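Side-chain contacts in cellobiose 2-epimerase (PDB 5ZHB), which catalyses the epimerisation of cellobiose at C2 of its reducing-end glucose, giving 4-O-beta-D-glucosyl-D-mannose: residues 181-186 with 245-250; 215-218 with 222-225; 218-221 with 227-230; 231-234 with 238-241. All blocks are in the same frame, centred on the assembly; numbering follows the deposited sequence.

Contact 1: residues 181-186 with 245-250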
loop_
_atom_site.group_PDB
_atom_site.type_symbol
_atom_site.label_atom_id
_atom_site.label_comp_id
_atom_site.label_asym_id
_atom_site.label_seq_id
_atom_site.Cartn_x
_atom_site.Cartn_y
_atom_site.Cartn_z
ATOM N N ILE A 181 -8.499 -7.237 -15.329
ATOM C CA ILE A 181 -8.600 -5.988 -14.594
ATOM C C ILE A 181 -8.542 -6.377 -13.119
ATOM O O ILE A 181 -9.098 -7.402 -12.740
ATOM C CB ILE A 181 -9.887 -5.203 -14.929
ATOM C CG1 ILE A 181 -9.888 -4.625 -16.356
ATOM C CG2 ILE A 181 -10.116 -4.098 -13.890
ATOM C CD1 ILE A 181 -11.225 -4.042 -16.803
ATOM N N THR A 182 -7.795 -5.602 -12.316
ATOM C CA THR A 182 -7.734 -5.840 -10.875
ATOM C C THR A 182 -8.081 -4.572 -10.095
ATOM O O THR A 182 -7.692 -3.447 -10.417
ATOM C CB THR A 182 -6.398 -6.441 -10.408
ATOM O OG1 THR A 182 -5.373 -5.441 -10.355
ATOM C CG2 THR A 182 -6.000 -7.647 -11.239
ATOM N N MET A 183 -8.795 -4.817 -8.989
ATOM C CA MET A 183 -9.074 -3.838 -7.958
ATOM C C MET A 183 -7.755 -3.334 -7.392
ATOM O O MET A 183 -7.571 -2.121 -7.214
ATOM C CB MET A 183 -9.973 -4.489 -6.887
ATOM C CG MET A 183 -10.237 -3.665 -5.644
ATOM S SD MET A 183 -8.919 -3.787 -4.407
ATOM C CE MET A 183 -9.150 -5.468 -3.853
ATOM N N ASN A 184 -6.828 -4.260 -7.164
ATOM C CA ASN A 184 -5.585 -3.883 -6.485
ATOM C C ASN A 184 -4.849 -2.791 -7.255
ATOM O O ASN A 184 -4.396 -1.811 -6.662
ATOM C CB ASN A 184 -4.703 -5.094 -6.219
ATOM C CG ASN A 184 -3.537 -4.741 -5.322
ATOM O OD1 ASN A 184 -3.737 -4.407 -4.153
ATOM N ND2 ASN A 184 -2.337 -4.746 -5.888
ATOM N N THR A 185 -4.676 -2.972 -8.584
ATOM C CA THR A 185 -3.949 -1.985 -9.384
ATOM C C THR A 185 -4.669 -0.640 -9.371
ATOM O O THR A 185 -4.043 0.388 -9.175
ATOM C CB THR A 185 -3.750 -2.495 -10.815
ATOM O OG1 THR A 185 -2.906 -3.637 -10.735
ATOM C CG2 THR A 185 -3.080 -1.461 -11.702
ATOM N N HIS A 186 -6.009 -0.656 -9.513
ATOM C CA HIS A 186 -6.804 0.559 -9.489
ATOM C C HIS A 186 -6.670 1.282 -8.149
ATOM O O HIS A 186 -6.591 2.515 -8.107
ATOM C CB HIS A 186 -8.247 0.203 -9.889
ATOM C CG HIS A 186 -8.333 -0.064 -11.364
ATOM N ND1 HIS A 186 -8.007 -1.285 -11.915
ATOM C CD2 HIS A 186 -8.669 0.754 -12.406
ATOM C CE1 HIS A 186 -8.138 -1.205 -13.249
ATOM N NE2 HIS A 186 -8.541 0.022 -13.576
ATOM N N TYR A 245 -10.632 -8.520 3.159
ATOM C CA TYR A 245 -11.161 -7.621 4.169
ATOM C C TYR A 245 -10.226 -6.437 4.296
ATOM O O TYR A 245 -10.638 -5.289 4.505
ATOM C CB TYR A 245 -11.303 -8.341 5.518
ATOM C CG TYR A 245 -12.253 -9.537 5.518
ATOM C CD1 TYR A 245 -13.640 -9.372 5.429
ATOM C CD2 TYR A 245 -11.770 -10.832 5.655
ATOM C CE1 TYR A 245 -14.503 -10.464 5.467
ATOM C CE2 TYR A 245 -12.616 -11.933 5.660
ATOM C CZ TYR A 245 -13.993 -11.749 5.578
ATOM O OH TYR A 245 -14.789 -12.860 5.591
ATOM N N GLY A 246 -8.935 -6.736 4.153
ATOM C CA GLY A 246 -7.930 -5.699 4.300
ATOM C C GLY A 246 -7.977 -4.675 3.184
ATOM O O GLY A 246 -7.831 -3.480 3.448
ATOM N N HIS A 247 -8.159 -5.128 1.928
ATOM C CA HIS A 247 -8.301 -4.195 0.828
ATOM C C HIS A 247 -9.508 -3.277 1.028
ATOM O O HIS A 247 -9.447 -2.082 0.771
ATOM C CB HIS A 247 -8.433 -4.878 -0.535
ATOM C CG HIS A 247 -7.156 -5.397 -1.090
ATOM N ND1 HIS A 247 -6.777 -6.715 -0.894
ATOM C CD2 HIS A 247 -6.235 -4.830 -1.879
ATOM C CE1 HIS A 247 -5.604 -6.906 -1.502
ATOM N NE2 HIS A 247 -5.267 -5.782 -2.110
ATOM N N ASP A 248 -10.627 -3.837 1.468
ATOM C CA ASP A 248 -11.830 -3.018 1.621
ATOM C C ASP A 248 -11.619 -1.862 2.587
ATOM O O ASP A 248 -11.958 -0.731 2.295
ATOM C CB ASP A 248 -12.992 -3.909 2.022
ATOM C CG ASP A 248 -13.526 -4.782 0.898
ATOM O OD1 ASP A 248 -12.715 -5.188 0.035
ATOM O OD2 ASP A 248 -14.744 -5.041 0.884
ATOM N N ILE A 249 -11.099 -2.156 3.788
ATOM C CA ILE A 249 -11.018 -1.148 4.819
ATOM C C ILE A 249 -9.924 -0.142 4.468
ATOM O O ILE A 249 -10.059 1.052 4.741
ATOM C CB ILE A 249 -10.882 -1.792 6.215
ATOM C CG1 ILE A 249 -11.083 -0.764 7.310
ATOM C CG2 ILE A 249 -9.569 -2.569 6.394
ATOM C CD1 ILE A 249 -12.412 -0.029 7.222
ATOM N N GLU A 250 -8.856 -0.615 3.807
ATOM C CA GLU A 250 -7.855 0.278 3.252
ATOM C C GLU A 250 -8.488 1.220 2.225
ATOM O O GLU A 250 -8.288 2.421 2.305
ATOM C CB GLU A 250 -6.766 -0.579 2.598
ATOM C CG GLU A 250 -5.642 0.253 1.976
ATOM C CD GLU A 250 -4.587 -0.592 1.257
ATOM O OE1 GLU A 250 -4.917 -1.713 0.798
ATOM O OE2 GLU A 250 -3.426 -0.130 1.179
#
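M183 and N184 meet the imidazole of H247 from two directions, one over a face of the ring and the other at its rim. The thioether comes over the face: M183 CE lies 3.4 Å from H247 CG, while M183 SD sits obliquely above the ring, 4.5 Å from its centroid. The M183 chain leaves with CG anti to the backbone N, then bends at chi2 and chi3, folding the methyl down onto the imidazole. The amide of N184 stands at a right angle to the ring plane and offers its oxygen at the edge. H247 NE2 donates to N184 OD1 over 2.9 Å, with OD1 almost in the ring plane but the donor 38° above the carbonyl plane of the amide; the bond is bent, 139° at the hydrogen. ND1 is tied to S244 OG, which leaves the imidazole gripped through both nitrogens and little able to rotate. A leucine in place of H247 would probably leave N184 OD1 without its donor and the M183 methyl without a flat surface to rest on. The contact joins the first turns of helices 183-199, N-capped by T182, and 245-262, in what is probably the alpha/alpha barrel of the N-acylglucosamine 2-epimerase family. W307 of helix 306-323 packs edge-to-face with H247, whereas M183 is backed by F216 and V220 of helix 203-220.

Contact 2: residues 215-218 with 222-225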
loop_
_atom_site.group_PDB
_atom_site.type_symbol
_atom_site.label_atom_id
_atom_site.label_comp_id
_atom_site.label_asym_id
_atom_site.label_seq_id
_atom_site.Cartn_x
_atom_site.Cartn_y
_atom_site.Cartn_z
ATOM N N LEU A 215 -15.217 4.404 -11.018
ATOM C CA LEU A 215 -14.978 2.995 -11.260
ATOM C C LEU A 215 -15.112 2.194 -9.960
ATOM O O LEU A 215 -15.690 1.108 -9.950
ATOM C CB LEU A 215 -13.600 2.796 -11.893
ATOM C CG LEU A 215 -13.410 3.224 -13.354
ATOM C CD1 LEU A 215 -11.943 3.199 -13.711
ATOM C CD2 LEU A 215 -14.165 2.307 -14.258
ATOM N N PHE A 216 -14.535 2.693 -8.868
ATOM C CA PHE A 216 -14.706 2.007 -7.592
ATOM C C PHE A 216 -16.191 1.902 -7.246
ATOM O O PHE A 216 -16.665 0.813 -6.907
ATOM C CB PHE A 216 -13.940 2.659 -6.440
ATOM C CG PHE A 216 -12.568 2.015 -6.287
ATOM C CD1 PHE A 216 -12.428 0.811 -5.601
ATOM C CD2 PHE A 216 -11.466 2.557 -6.927
ATOM C CE1 PHE A 216 -11.190 0.198 -5.503
ATOM C CE2 PHE A 216 -10.227 1.944 -6.822
ATOM C CZ PHE A 216 -10.094 0.762 -6.128
ATOM N N TYR A 217 -16.890 3.023 -7.355
ATOM C CA TYR A 217 -18.294 3.083 -6.939
ATOM C C TYR A 217 -19.163 2.154 -7.801
ATOM O O TYR A 217 -19.847 1.283 -7.257
ATOM C CB TYR A 217 -18.832 4.511 -6.943
ATOM C CG TYR A 217 -20.300 4.501 -6.531
ATOM C CD1 TYR A 217 -20.670 4.378 -5.190
ATOM C CD2 TYR A 217 -21.313 4.550 -7.486
ATOM C CE1 TYR A 217 -22.004 4.316 -4.810
ATOM C CE2 TYR A 217 -22.648 4.503 -7.114
ATOM C CZ TYR A 217 -22.991 4.396 -5.779
ATOM O OH TYR A 217 -24.297 4.360 -5.416
ATOM N N GLU A 218 -19.055 2.284 -9.133
ATOM C CA GLU A 218 -19.885 1.563 -10.097
ATOM C C GLU A 218 -19.458 0.123 -10.358
ATOM O O GLU A 218 -20.311 -0.756 -10.464
ATOM C CB GLU A 218 -19.846 2.204 -11.483
ATOM C CG GLU A 218 -20.611 3.514 -11.598
ATOM C CD GLU A 218 -20.894 3.876 -13.055
ATOM O OE1 GLU A 218 -20.544 3.111 -14.011
ATOM O OE2 GLU A 218 -21.453 4.981 -13.207
ATOM N N ASP A 222 -19.740 -3.779 -4.676
ATOM C CA ASP A 222 -21.024 -4.459 -4.711
ATOM C C ASP A 222 -22.003 -3.732 -3.784
ATOM O O ASP A 222 -21.857 -3.748 -2.560
ATOM C CB ASP A 222 -20.833 -5.909 -4.317
ATOM C CG ASP A 222 -22.089 -6.755 -4.390
ATOM O OD1 ASP A 222 -23.131 -6.251 -3.975
ATOM O OD2 ASP A 222 -21.990 -7.908 -4.819
ATOM N N LYS A 223 -22.998 -3.053 -4.367
ATOM C CA LYS A 223 -23.866 -2.182 -3.585
ATOM C C LYS A 223 -24.851 -2.987 -2.739
ATOM O O LYS A 223 -25.466 -2.414 -1.860
ATOM C CB LYS A 223 -24.585 -1.130 -4.436
ATOM C CG LYS A 223 -23.734 0.087 -4.754
ATOM C CD LYS A 223 -23.998 0.716 -6.118
ATOM C CE LYS A 223 -22.920 0.435 -7.131
ATOM N NZ LYS A 223 -22.655 -0.975 -7.430
ATOM N N GLN A 224 -24.941 -4.302 -2.936
ATOM C CA GLN A 224 -25.767 -5.166 -2.106
ATOM C C GLN A 224 -24.974 -5.703 -0.910
ATOM O O GLN A 224 -25.360 -5.516 0.234
ATOM C CB GLN A 224 -26.251 -6.303 -3.003
ATOM C CG GLN A 224 -27.460 -7.066 -2.476
ATOM C CD GLN A 224 -28.275 -7.667 -3.607
ATOM O OE1 GLN A 224 -28.268 -8.885 -3.832
ATOM N NE2 GLN A 224 -28.951 -6.813 -4.367
ATOM N N SER A 225 -23.852 -6.378 -1.171
ATOM C CA SER A 225 -23.060 -6.996 -0.112
ATOM C C SER A 225 -22.214 -5.966 0.641
ATOM O O SER A 225 -21.772 -6.241 1.763
ATOM C CB SER A 225 -22.168 -8.070 -0.673
ATOM O OG SER A 225 -21.110 -7.451 -1.387
#
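The wider pi-type turn that ends helix 203-220 leads straight into an Asx turn, and K223 of that turn reaches back to lie against Y217 of the helix. The Y217 ring is swung out with CG anti to the backbone N (chi1 179°), which presents one face to the lysine. K223 CE rides 4.1 Å above the ring plane, displaced toward the rim, and K223 CD touches the phenol at Y217 OH, 3.7 Å away. The two side chains cross at about a right angle. The ammonium stands over the ring centre but high above it: K223 NZ is 5.7 Å from the Y217 centroid, at most a weak cation-pi attraction, and its firm polar partner is the carbonyl oxygen of F221. K223 CE also comes within 3.2 Å of Y217 O, and K223 NZ within 3.8 Å of E218 O, so the positive charge sits among carbonyls at the C-terminal end of a helix, where the helix dipole would probably favour it. The turn itself is held by D222 OD1, which accepts from Q224 N nearly along its C-O bond and from S225 N, 2.9 Å away, from above the carboxylate plane. One oxygen serving the amides two and three residues on defines an Asx turn within an Asx motif, here directly after the C-terminal end of helix 203-220.

Contact 3: residues 218-221 with 227-230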
loop_
_atom_site.group_PDB
_atom_site.type_symbol
_atom_site.label_atom_id
_atom_site.label_comp_id
_atom_site.label_asym_id
_atom_site.label_seq_id
_atom_site.Cartn_x
_atom_site.Cartn_y
_atom_site.Cartn_z
ATOM N N GLU A 218 -19.055 2.284 -9.133
ATOM C CA GLU A 218 -19.885 1.563 -10.097
ATOM C C GLU A 218 -19.458 0.123 -10.358
ATOM O O GLU A 218 -20.311 -0.756 -10.464
ATOM C CB GLU A 218 -19.846 2.204 -11.483
ATOM C CG GLU A 218 -20.611 3.514 -11.598
ATOM C CD GLU A 218 -20.894 3.876 -13.055
ATOM O OE1 GLU A 218 -20.544 3.111 -14.011
ATOM O OE2 GLU A 218 -21.453 4.981 -13.207
ATOM N N LYS A 219 -18.147 -0.130 -10.513
ATOM C CA LYS A 219 -17.687 -1.451 -10.931
ATOM C C LYS A 219 -17.190 -2.315 -9.762
ATOM O O LYS A 219 -17.488 -3.500 -9.701
ATOM C CB LYS A 219 -16.594 -1.220 -11.982
ATOM C CG LYS A 219 -16.922 -0.247 -13.131
ATOM C CD LYS A 219 -18.084 -0.733 -13.995
ATOM C CE LYS A 219 -18.448 0.228 -15.104
ATOM N NZ LYS A 219 -19.362 -0.446 -16.030
ATOM N N VAL A 220 -16.374 -1.744 -8.856
ATOM C CA VAL A 220 -15.662 -2.550 -7.873
ATOM C C VAL A 220 -16.608 -2.927 -6.728
ATOM O O VAL A 220 -16.726 -4.100 -6.350
ATOM C CB VAL A 220 -14.394 -1.811 -7.369
ATOM C CG1 VAL A 220 -13.631 -2.688 -6.390
ATOM C CG2 VAL A 220 -13.489 -1.318 -8.507
ATOM N N PHE A 221 -17.280 -1.912 -6.201
ATOM C CA PHE A 221 -18.125 -2.020 -5.015
ATOM C C PHE A 221 -19.456 -2.666 -5.357
ATOM O O PHE A 221 -20.160 -2.171 -6.238
ATOM C CB PHE A 221 -18.343 -0.590 -4.544
ATOM C CG PHE A 221 -19.211 -0.336 -3.314
ATOM C CD1 PHE A 221 -18.981 -1.005 -2.112
ATOM C CD2 PHE A 221 -20.206 0.646 -3.347
ATOM C CE1 PHE A 221 -19.743 -0.719 -0.982
ATOM C CE2 PHE A 221 -20.962 0.924 -2.214
ATOM C CZ PHE A 221 -20.735 0.227 -1.040
ATOM N N PHE A 227 -19.251 -5.312 -0.172
ATOM C CA PHE A 227 -17.856 -5.682 -0.380
ATOM C C PHE A 227 -17.322 -5.136 -1.702
ATOM O O PHE A 227 -18.072 -4.871 -2.653
ATOM C CB PHE A 227 -17.653 -7.193 -0.407
ATOM C CG PHE A 227 -17.716 -7.891 0.938
ATOM C CD1 PHE A 227 -16.624 -7.856 1.802
ATOM C CD2 PHE A 227 -18.840 -8.624 1.313
ATOM C CE1 PHE A 227 -16.667 -8.517 3.020
ATOM C CE2 PHE A 227 -18.887 -9.278 2.538
ATOM C CZ PHE A 227 -17.790 -9.233 3.384
ATOM N N LEU A 228 -15.980 -5.018 -1.764
ATOM C CA LEU A 228 -15.303 -4.781 -3.020
ATOM C C LEU A 228 -15.125 -6.122 -3.705
ATOM O O LEU A 228 -14.867 -7.125 -3.062
ATOM C CB LEU A 228 -13.956 -4.108 -2.794
ATOM C CG LEU A 228 -13.996 -2.729 -2.143
ATOM C CD1 LEU A 228 -12.610 -2.166 -2.239
ATOM C CD2 LEU A 228 -15.010 -1.793 -2.769
ATOM N N GLN A 229 -15.222 -6.131 -5.022
ATOM C CA GLN A 229 -14.820 -7.298 -5.791
ATOM C C GLN A 229 -13.351 -7.103 -6.192
ATOM O O GLN A 229 -12.860 -5.983 -6.203
ATOM C CB GLN A 229 -15.797 -7.472 -6.963
ATOM C CG GLN A 229 -17.259 -7.561 -6.510
ATOM C CD GLN A 229 -18.252 -7.288 -7.627
ATOM O OE1 GLN A 229 -18.877 -8.216 -8.144
ATOM N NE2 GLN A 229 -18.394 -6.031 -8.034
ATOM N N VAL A 230 -12.683 -8.197 -6.538
ATOM C CA VAL A 230 -11.227 -8.235 -6.560
ATOM C C VAL A 230 -10.682 -8.389 -7.980
ATOM O O VAL A 230 -9.763 -7.671 -8.341
ATOM C CB VAL A 230 -10.699 -9.293 -5.590
ATOM C CG1 VAL A 230 -9.166 -9.318 -5.544
ATOM C CG2 VAL A 230 -11.255 -9.038 -4.193
#
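Q229 carries CG anti to its own carbonyl carbon (chi1 -55°) and stays extended beyond it, a course that brings NE2 back to V220 O, the oxygen its backbone N already holds. Q229 N donates over 2.9 Å to V220 O, and Q229 NE2 over 3.1 Å, the latter nearly straight at 167°. The two donors reach V220 O from opposite faces of its carbonyl plane, neither on a lone pair, and the oxygen lies in the plane of the Q229 amide, which fixes that group's tilt. An alanine here would keep the backbone bond, but V220 O would probably lose its second donor and the space beside it would be left unfilled. A single beta bridge brings F221 CA within 4.4 Å of L228 CA, just where the chain leaves helix 203-220. V220 CG1 rests 3.9 Å from L228 CB, and L228 CD2 lies 4.0 Å from F221 CB. L228 N is spoken for by D248 OD2 of helix 245-262. Q229 O is buried without a polar partner in the model, whereas the helix-end carbonyl of V220 accepts two N-H donors from the returning chain, with apolar contacts beside it, which probably ties the helix end to 227-230.

Contact 4: residues 231-234 with 238-241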
loop_
_atom_site.group_PDB
_atom_site.type_symbol
_atom_site.label_atom_id
_atom_site.label_comp_id
_atom_site.label_asym_id
_atom_site.label_seq_id
_atom_site.Cartn_x
_atom_site.Cartn_y
_atom_site.Cartn_z
ATOM N N PHE A 231 -11.234 -9.316 -8.772
ATOM C CA PHE A 231 -10.704 -9.672 -10.084
ATOM C C PHE A 231 -11.841 -9.661 -11.103
ATOM O O PHE A 231 -12.940 -10.147 -10.805
ATOM C CB PHE A 231 -10.093 -11.069 -10.029
ATOM C CG PHE A 231 -8.879 -11.211 -9.132
ATOM C CD1 PHE A 231 -7.765 -10.407 -9.335
ATOM C CD2 PHE A 231 -8.847 -12.156 -8.109
ATOM C CE1 PHE A 231 -6.650 -10.542 -8.529
ATOM C CE2 PHE A 231 -7.720 -12.286 -7.298
ATOM C CZ PHE A 231 -6.628 -11.466 -7.514
ATOM N N PHE A 232 -11.562 -9.066 -12.265
ATOM C CA PHE A 232 -12.554 -8.790 -13.291
ATOM C C PHE A 232 -12.030 -9.244 -14.652
ATOM O O PHE A 232 -10.816 -9.323 -14.878
ATOM C CB PHE A 232 -12.826 -7.288 -13.408
ATOM C CG PHE A 232 -13.217 -6.679 -12.072
ATOM C CD1 PHE A 232 -12.242 -6.297 -11.158
ATOM C CD2 PHE A 232 -14.558 -6.572 -11.705
ATOM C CE1 PHE A 232 -12.597 -5.822 -9.905
ATOM C CE2 PHE A 232 -14.910 -6.087 -10.459
ATOM C CZ PHE A 232 -13.930 -5.701 -9.565
ATOM N N ASN A 233 -12.993 -9.503 -15.548
ATOM C CA ASN A 233 -12.746 -9.633 -16.969
ATOM C C ASN A 233 -12.778 -8.238 -17.598
ATOM O O ASN A 233 -13.014 -7.241 -16.912
ATOM C CB ASN A 233 -13.721 -10.649 -17.569
ATOM C CG ASN A 233 -15.155 -10.172 -17.626
ATOM O OD1 ASN A 233 -15.436 -8.971 -17.559
ATOM N ND2 ASN A 233 -16.083 -11.101 -17.815
ATOM N N ASN A 234 -12.580 -8.173 -18.923
ATOM C CA ASN A 234 -12.513 -6.912 -19.640
ATOM C C ASN A 234 -13.853 -6.183 -19.677
ATOM O O ASN A 234 -13.895 -5.027 -20.085
ATOM C CB ASN A 234 -11.991 -7.117 -21.057
ATOM C CG ASN A 234 -10.486 -7.051 -21.079
ATOM O OD1 ASN A 234 -9.900 -6.075 -20.583
ATOM N ND2 ASN A 234 -9.851 -8.084 -21.613
ATOM N N SER A 238 -16.905 -9.256 -12.273
ATOM C CA SER A 238 -16.102 -9.997 -11.326
ATOM C C SER A 238 -16.072 -11.480 -11.707
ATOM O O SER A 238 -17.081 -12.047 -12.112
ATOM C CB SER A 238 -16.616 -9.739 -9.934
ATOM O OG SER A 238 -16.072 -10.679 -9.025
ATOM N N ILE A 239 -14.909 -12.131 -11.586
ATOM C CA ILE A 239 -14.761 -13.495 -12.080
ATOM C C ILE A 239 -14.441 -14.478 -10.965
ATOM O O ILE A 239 -14.283 -15.659 -11.248
ATOM C CB ILE A 239 -13.710 -13.581 -13.199
ATOM C CG1 ILE A 239 -12.341 -13.081 -12.754
ATOM C CG2 ILE A 239 -14.201 -12.828 -14.433
ATOM C CD1 ILE A 239 -11.223 -13.386 -13.740
ATOM N N ILE A 240 -14.298 -14.005 -9.720
ATOM C CA ILE A 240 -13.988 -14.895 -8.610
ATOM C C ILE A 240 -14.824 -14.463 -7.407
ATOM O O ILE A 240 -15.082 -13.279 -7.199
ATOM C CB ILE A 240 -12.481 -14.903 -8.252
ATOM C CG1 ILE A 240 -11.587 -15.203 -9.456
ATOM C CG2 ILE A 240 -12.191 -15.889 -7.113
ATOM C CD1 ILE A 240 -11.598 -16.653 -9.918
ATOM N N ASP A 241 -15.259 -15.452 -6.626
ATOM C CA ASP A 241 -15.970 -15.171 -5.390
ATOM C C ASP A 241 -14.931 -14.973 -4.281
ATOM O O ASP A 241 -14.574 -15.941 -3.621
ATOM C CB ASP A 241 -16.931 -16.302 -5.054
ATOM C CG ASP A 241 -17.626 -16.148 -3.711
ATOM O OD1 ASP A 241 -17.655 -15.008 -3.205
ATOM O OD2 ASP A 241 -18.076 -17.181 -3.163
#
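F231 and I239 meet where the chain leaves strand 231-232, turns through a short loop and folds back on itself, a hairpin-like return pinned by a single beta bridge between F232 and S238. The backbone bond of this bridge runs from I239 N to F231 O, 2.9 Å long and fairly straight at 154°. The same oxygen takes a CA-H...O contact from S238 CA at 3.2 Å, and therefore faces two neighbouring residues of the returning chain. Within the loop, N233 OD1 accepts from the backbone N of H235 and of E237, which probably helps hold the loop's course. Apolar contacts make up a second group. I239 has CG1 wedged between its own backbone N and carbonyl carbon (chi1 58°), a setting that lays CG1 4.1 Å from F231 CB and leaves CG2 beside N233 CB, 3.8 Å away. Further along, I240 CG1 approaches the F231 ring obliquely, 4.3 Å from CD2. The third group sets the F232 ring against S238, its CD2 3.6 Å from S238 N and its CE2 4.1 Å from S238 CB. Beyond the pair, F232 packs edge-to-face with W236 and F231 leans on T182 of the partner strand 181-182. Next to the bonded amide, I240 N is buried without a polar partner in the model, 4.2 Å from F231 O.

In the fold
Chemistry does not simply follow burial in these four contacts. Contact 3 is buried and contact 1 partly so; contacts 2 and 4 lie at the surface, their centres about 21 Å from that of the chain. Contact 1 ties two helices far apart in sequence through a ring, whereas the other three are local closures nested in the chain between its segments. Contacts 2 and 3 both use the end of helix 203-220 and share E218, yet one is a lysine against a tyrosine and the other a carbonyl accepting two N-H donors. Contact 4, largely apolar beside one backbone bond, reaches contact 1 through the sheet of strands 181-182 and 231-232; M183 N probably bonds V230 O, joining contacts 1 and 3.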